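Side-chain contacts in 4-amino-4-deoxychorismate lyase (Legionella pneumophila, PDB 3LUL), which is a member of the class IV aminotransferase family, built on a fold that carries a pyridoxal phosphate cofactor: residues T32-S37 with F113-Q118; G200-R205 with F265-D270. All coordinates share one frame; numbering follows the deposited sequence.

Interaction 1 of 2, residues T32-S37 with F113-Q118; sequences TIRVNS and FNYSIQ. With PO4 (phosphate ion), chain G.
Strand 28-36 and the loop that leaves strand 106-113 face each other without a backbone bond, and Thr32, Arg34, Phe113, Tyr115 and Ile117 meet between them. In this class IV aminotransferase fold both strands belong to one mixed sheet, with strand 84-91 between them. It pairs with both: Ile33 bonds to Ile86 and Phe113 to Gly85. The contact lies at the surface and is made wholly by side chains. Thr32 brings OG1 to the edge of the Phe113 ring, in its plane, 3.9 Å from CZ. OG1 gets there because it stands anti to the backbone N (chi1 177°). Arg34 is the long arm of the contact. Its chain runs extended from CG to NE, past the end of Tyr115, whose OH lies 3.8 Å from Arg34 CG. The two side chains cross at about a right angle, and the ring and guanidinium planes are 78° apart. Tyr115 OH has its polar partner elsewhere, in a hydrogen bond to the backbone O of Leu239. On the outer side of the loop, Ser116 binds a phosphate ion, probably from the crystallisation liquor, through its N and its OG. Arg97 of the second subunit packs against Phe113 and Tyr115. Within its own strand, Arg34 NE bonds to Asn36 OD1 at 2.8 Å, on a lone pair in the carbonyl plane. This bond is bent at the hydrogen (131°), and OD1 is tilted out of the guanidinium plane. Ile117 sets CD1 over one guanidinium face, 3.2 Å from Arg34 NH2.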
loop_
_atom_site.group_PDB
_atom_site.type_symbol
_atom_site.label_atom_id
_atom_site.label_comp_id
_atom_site.label_asym_id
_atom_site.label_seq_id
_atom_site.Cartn_x
_atom_site.Cartn_y
_atom_site.Cartn_z
ATOM N N THR B 32 4.788 -15.622 -4.173
ATOM C CA THR B 32 5.991 -16.195 -3.600
ATOM C C THR B 32 5.807 -17.724 -3.595
ATOM O O THR B 32 4.887 -18.257 -3.004
ATOM C CB THR B 32 6.331 -15.553 -2.219
ATOM O OG1 THR B 32 7.476 -16.191 -1.654
ATOM C CG2 THR B 32 5.160 -15.625 -1.254
ATOM N N ILE B 33 6.682 -18.398 -4.323
ATOM C CA ILE B 33 6.520 -19.797 -4.693
ATOM C C ILE B 33 7.649 -20.612 -4.053
ATOM O O ILE B 33 8.813 -20.303 -4.215
ATOM C CB ILE B 33 6.568 -19.961 -6.202
ATOM C CG1 ILE B 33 5.500 -19.135 -6.910
ATOM C CG2 ILE B 33 6.399 -21.435 -6.631
ATOM C CD1 ILE B 33 5.893 -18.749 -8.346
ATOM N N ARG B 34 7.270 -21.645 -3.332
ATOM C CA ARG B 34 8.239 -22.557 -2.784
ATOM C C ARG B 34 8.816 -23.433 -3.888
ATOM O O ARG B 34 8.087 -23.914 -4.760
ATOM C CB ARG B 34 7.598 -23.404 -1.716
ATOM C CG ARG B 34 8.599 -24.325 -0.996
ATOM C CD ARG B 34 7.996 -24.811 0.308
ATOM N NE ARG B 34 8.827 -25.815 0.976
ATOM C CZ ARG B 34 8.607 -26.316 2.200
ATOM N NH1 ARG B 34 7.576 -25.914 2.958
ATOM N NH2 ARG B 34 9.446 -27.232 2.680
ATOM N N VAL B 35 10.130 -23.654 -3.849
ATOM C CA VAL B 35 10.774 -24.568 -4.772
ATOM C C VAL B 35 11.322 -25.733 -3.937
ATOM O O VAL B 35 12.068 -25.499 -2.966
ATOM C CB VAL B 35 11.875 -23.900 -5.579
ATOM C CG1 VAL B 35 12.617 -24.945 -6.416
ATOM C CG2 VAL B 35 11.281 -22.843 -6.472
ATOM N N ASN B 36 10.891 -26.953 -4.294
ATOM C CA ASN B 36 11.296 -28.185 -3.620
ATOM C C ASN B 36 11.907 -29.119 -4.641
ATOM O O ASN B 36 11.297 -29.410 -5.647
ATOM C CB ASN B 36 10.103 -28.913 -2.970
ATOM C CG ASN B 36 9.304 -28.042 -2.009
ATOM O OD1 ASN B 36 9.800 -27.625 -0.963
ATOM N ND2 ASN B 36 8.026 -27.813 -2.331
ATOM N N SER B 37 13.131 -29.566 -4.405
ATOM C CA SER B 37 13.824 -30.495 -5.288
ATOM C C SER B 37 13.830 -30.019 -6.746
ATOM O O SER B 37 13.605 -30.797 -7.680
ATOM C CB SER B 37 13.260 -31.909 -5.125
ATOM O OG SER B 37 13.145 -32.275 -3.749
ATOM N N PHE B 113 15.588 -17.101 -4.564
ATOM C CA PHE B 113 16.282 -16.879 -3.306
ATOM C C PHE B 113 16.356 -18.171 -2.525
ATOM O O PHE B 113 15.591 -19.118 -2.738
ATOM C CB PHE B 113 15.595 -15.790 -2.479
ATOM C CG PHE B 113 14.136 -16.039 -2.239
ATOM C CD1 PHE B 113 13.182 -15.628 -3.174
ATOM C CD2 PHE B 113 13.699 -16.675 -1.084
ATOM C CE1 PHE B 113 11.808 -15.848 -2.957
ATOM C CE2 PHE B 113 12.332 -16.886 -0.843
ATOM C CZ PHE B 113 11.383 -16.487 -1.778
ATOM N N ASN B 114 17.313 -18.205 -1.624
ATOM C CA ASN B 114 17.484 -19.307 -0.701
ATOM C C ASN B 114 17.086 -18.821 0.681
ATOM O O ASN B 114 17.354 -17.668 1.037
ATOM C CB ASN B 114 18.928 -19.762 -0.711
ATOM C CG ASN B 114 19.266 -20.569 -1.922
ATOM O OD1 ASN B 114 19.614 -20.018 -2.972
ATOM N ND2 ASN B 114 19.138 -21.879 -1.807
ATOM N N TYR B 115 16.463 -19.691 1.471
ATOM C CA TYR B 115 16.026 -19.323 2.821
ATOM C C TYR B 115 15.896 -20.564 3.698
ATOM O O TYR B 115 15.749 -21.666 3.176
ATOM C CB TYR B 115 14.688 -18.589 2.755
ATOM C CG TYR B 115 13.529 -19.485 2.375
ATOM C CD1 TYR B 115 13.279 -19.808 1.054
ATOM C CD2 TYR B 115 12.705 -20.028 3.350
ATOM C CE1 TYR B 115 12.229 -20.646 0.718
ATOM C CE2 TYR B 115 11.655 -20.851 3.025
ATOM C CZ TYR B 115 11.406 -21.154 1.705
ATOM O OH TYR B 115 10.368 -21.983 1.393
ATOM N N SER B 116 15.968 -20.367 5.016
ATOM C CA SER B 116 15.804 -21.431 6.008
ATOM C C SER B 116 14.366 -21.477 6.532
ATOM O O SER B 116 13.797 -20.451 6.866
ATOM C CB SER B 116 16.748 -21.223 7.213
ATOM O OG SER B 116 18.124 -21.406 6.881
ATOM N N ILE B 117 13.794 -22.676 6.618
ATOM C CA ILE B 117 12.518 -22.867 7.288
ATOM C C ILE B 117 12.731 -22.695 8.792
ATOM O O ILE B 117 13.567 -23.339 9.378
ATOM C CB ILE B 117 11.847 -24.211 6.902
ATOM C CG1 ILE B 117 11.357 -24.129 5.444
ATOM C CG2 ILE B 117 10.640 -24.505 7.806
ATOM C CD1 ILE B 117 10.980 -25.467 4.813
ATOM N N GLN B 118 11.997 -21.754 9.380
ATOM C CA GLN B 118 12.068 -21.447 10.805
ATOM C C GLN B 118 11.186 -22.432 11.587
ATOM O O GLN B 118 9.994 -22.536 11.311
ATOM C CB GLN B 118 11.593 -20.023 11.037
ATOM C CG GLN B 118 12.518 -18.964 10.418
ATOM C CD GLN B 118 11.777 -17.965 9.516
ATOM O OE1 GLN B 118 10.653 -17.538 9.815
ATOM N NE2 GLN B 118 12.415 -17.584 8.408
HETATM P P PO4 G . 18.871 -18.072 6.037
HETATM O O1 PO4 G . 18.949 -17.984 4.528
HETATM O O2 PO4 G . 19.561 -19.320 6.527
HETATM O O3 PO4 G . 19.530 -16.892 6.684
HETATM O O4 PO4 G . 17.389 -18.096 6.368
#

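Interaction 2 of 2, residues G200-R205 with F265-D270; sequences GITRAR and FLLNQD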
loop_
_atom_site.group_PDB
_atom_site.type_symbol
_atom_site.label_atom_id
_atom_site.label_comp_id
_atom_site.label_asym_id
_atom_site.label_seq_id
_atom_site.Cartn_x
_atom_site.Cartn_y
_atom_site.Cartn_z
ATOM N N GLY B 200 -5.198 -17.612 1.052
ATOM C CA GLY B 200 -3.918 -18.276 0.851
ATOM C C GLY B 200 -4.057 -19.601 0.120
ATOM O O GLY B 200 -5.081 -20.333 0.243
ATOM N N ILE B 201 -3.018 -19.907 -0.656
ATOM C CA ILE B 201 -2.931 -21.200 -1.338
ATOM C C ILE B 201 -2.736 -22.323 -0.310
ATOM O O ILE B 201 -3.289 -23.398 -0.470
ATOM C CB ILE B 201 -1.807 -21.212 -2.394
ATOM C CG1 ILE B 201 -2.231 -20.310 -3.584
ATOM C CG2 ILE B 201 -1.474 -22.634 -2.916
ATOM C CD1 ILE B 201 -1.076 -19.915 -4.490
ATOM N N THR B 202 -1.920 -22.077 0.705
ATOM C CA THR B 202 -1.602 -23.112 1.675
ATOM C C THR B 202 -2.847 -23.411 2.478
ATOM O O THR B 202 -3.201 -24.574 2.685
ATOM C CB THR B 202 -0.381 -22.729 2.553
ATOM O OG1 THR B 202 0.691 -22.265 1.720
ATOM C CG2 THR B 202 0.137 -23.928 3.347
ATOM N N ARG B 203 -3.523 -22.348 2.897
ATOM C CA ARG B 203 -4.836 -22.412 3.556
ATOM C C ARG B 203 -5.812 -23.259 2.753
ATOM O O ARG B 203 -6.457 -24.150 3.284
ATOM C CB ARG B 203 -5.389 -20.982 3.726
ATOM C CG ARG B 203 -6.851 -20.861 4.168
ATOM C CD ARG B 203 -7.388 -19.423 4.065
ATOM N NE ARG B 203 -8.751 -19.297 4.599
ATOM C CZ ARG B 203 -9.877 -19.672 3.967
ATOM N NH1 ARG B 203 -9.847 -20.200 2.756
ATOM N NH2 ARG B 203 -11.045 -19.559 4.577
ATOM N N ALA B 204 -5.932 -22.957 1.459
ATOM C CA ALA B 204 -6.834 -23.706 0.567
ATOM C C ALA B 204 -6.478 -25.195 0.483
ATOM O O ALA B 204 -7.370 -26.065 0.505
ATOM C CB ALA B 204 -6.807 -23.075 -0.848
ATOM N N ARG B 205 -5.179 -25.489 0.368
ATOM C CA ARG B 205 -4.691 -26.885 0.303
ATOM C C ARG B 205 -5.007 -27.635 1.591
ATOM O O ARG B 205 -5.439 -28.788 1.562
ATOM C CB ARG B 205 -3.182 -26.945 0.052
ATOM C CG ARG B 205 -2.733 -26.526 -1.372
ATOM C CD ARG B 205 -1.225 -26.315 -1.370
ATOM N NE ARG B 205 -0.550 -27.527 -0.903
ATOM C CZ ARG B 205 0.639 -27.576 -0.295
ATOM N NH1 ARG B 205 1.370 -26.486 -0.090
ATOM N NH2 ARG B 205 1.125 -28.761 0.083
ATOM N N PHE B 265 2.541 -33.467 7.634
ATOM C CA PHE B 265 2.835 -34.629 6.819
ATOM C C PHE B 265 2.145 -34.525 5.469
ATOM O O PHE B 265 2.786 -34.690 4.429
ATOM C CB PHE B 265 2.459 -35.939 7.528
ATOM C CG PHE B 265 2.665 -37.165 6.655
ATOM C CD1 PHE B 265 1.671 -37.587 5.795
ATOM C CD2 PHE B 265 3.857 -37.870 6.688
ATOM C CE1 PHE B 265 1.852 -38.695 4.987
ATOM C CE2 PHE B 265 4.038 -38.990 5.880
ATOM C CZ PHE B 265 3.031 -39.391 5.029
ATOM N N LEU B 266 0.846 -34.221 5.479
ATOM C CA LEU B 266 0.073 -34.179 4.242
ATOM C C LEU B 266 0.547 -33.078 3.275
ATOM O O LEU B 266 0.718 -33.327 2.074
ATOM C CB LEU B 266 -1.417 -34.041 4.556
ATOM C CG LEU B 266 -2.060 -35.241 5.247
ATOM C CD1 LEU B 266 -3.463 -34.905 5.695
ATOM C CD2 LEU B 266 -2.015 -36.467 4.316
ATOM N N LEU B 267 0.798 -31.887 3.803
ATOM C CA LEU B 267 1.316 -30.793 2.970
ATOM C C LEU B 267 2.654 -31.202 2.366
ATOM O O LEU B 267 2.904 -30.900 1.217
ATOM C CB LEU B 267 1.478 -29.477 3.737
ATOM C CG LEU B 267 0.199 -28.810 4.254
ATOM C CD1 LEU B 267 0.597 -27.646 5.175
ATOM C CD2 LEU B 267 -0.758 -28.325 3.151
ATOM N N ASN B 268 3.468 -31.913 3.136
ATOM C CA ASN B 268 4.780 -32.390 2.670
ATOM C C ASN B 268 4.734 -33.408 1.555
ATOM O O ASN B 268 5.615 -33.389 0.709
ATOM C CB ASN B 268 5.607 -32.985 3.815
ATOM C CG ASN B 268 6.339 -31.939 4.621
ATOM O OD1 ASN B 268 6.316 -30.746 4.294
ATOM N ND2 ASN B 268 7.006 -32.381 5.685
ATOM N N GLN B 269 3.750 -34.314 1.573
ATOM C CA GLN B 269 3.688 -35.331 0.536
ATOM C C GLN B 269 3.210 -34.766 -0.810
ATOM O O GLN B 269 3.484 -35.353 -1.853
ATOM C CB GLN B 269 2.901 -36.569 0.999
ATOM C CG GLN B 269 1.396 -36.538 0.905
ATOM C CD GLN B 269 0.833 -37.919 1.121
ATOM O OE1 GLN B 269 -0.261 -38.089 1.656
ATOM N NE2 GLN B 269 1.601 -38.926 0.729
ATOM N N ASP B 270 2.540 -33.615 -0.799
ATOM C CA ASP B 270 1.973 -33.066 -2.038
ATOM C C ASP B 270 3.026 -32.674 -3.050
ATOM O O ASP B 270 3.829 -31.761 -2.796
ATOM C CB ASP B 270 1.128 -31.834 -1.772
ATOM C CG ASP B 270 0.021 -32.086 -0.817
ATOM O OD1 ASP B 270 -0.376 -33.263 -0.678
ATOM O OD2 ASP B 270 -0.454 -31.097 -0.213
HETATM O O HOH W 1 -2.128 -30.158 -1.860
#
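Arg205 reaches from helix 201-212 to the C-terminal end of helix 258-269, where its NH2 meets two oxygens. The stronger bond runs from Arg205 NH2 to Asp270 OD2, at 2.8 Å and nearly straight (173°). It is a salt bridge. OD2 lies in the guanidinium plane but receives NH2 on its anti side, with the carboxylate plane turned 70° from the guanidinium. The second bond, from NH2 to Leu267 O, is weak and bent. One nitrogen thus grips both the last turn of the helix and the residue just after it. Leu267 also covers one guanidinium face: its CD2 sits above the plane, offset toward the rim, 3.6 Å from Arg205 NH2. The arginine chain bends at chi3 (56°), which turns its end across the leucine. A water joins the same group, accepting from Arg205 NE at 3.2 Å and giving a weak bond to Asp270 OD2. The other leucine branch points to the first turn of the facing helix, with Leu267 CD1 4.2 Å from Thr202 CG2. As in class IV aminotransferases generally, the start of this helix lies at the cofactor phosphate, where the positive end of the helix dipole would be expected to favour the negative charge. Ile201 N and Thr202 OG1 both bond to phosphate oxygens of the pyridoxal phosphate-modified lysine at position 141, so Thr202 holds the phosphate through OG1 while its CG2 meets Leu267. Further out, His209 NE2, one turn along the arginine's helix, bonds to Asp270 OD2, and Phe42 packs against the side chains of both Arg205 and Asp270.

Overall arrangement
Interaction 1 lies at the surface, whereas interaction 2 is partly buried. Their centres are 15 Å apart, and their nearest atoms, about 5 Å apart, do not touch. They share no helix or strand: interaction 1 joins a strand of the five-stranded sheet to a loop, and interaction 2 joins two helices. Each turns on an arginine with an aliphatic group over one guanidinium face, but the polar chemistry differs. Arg34 bonds to an acceptor in its own segment, while Arg205 bonds across to a carboxylate and a backbone oxygen. Interaction 1 has the second subunit beside it. Interaction 2 is touched by no other chain and adjoins the cofactor phosphate.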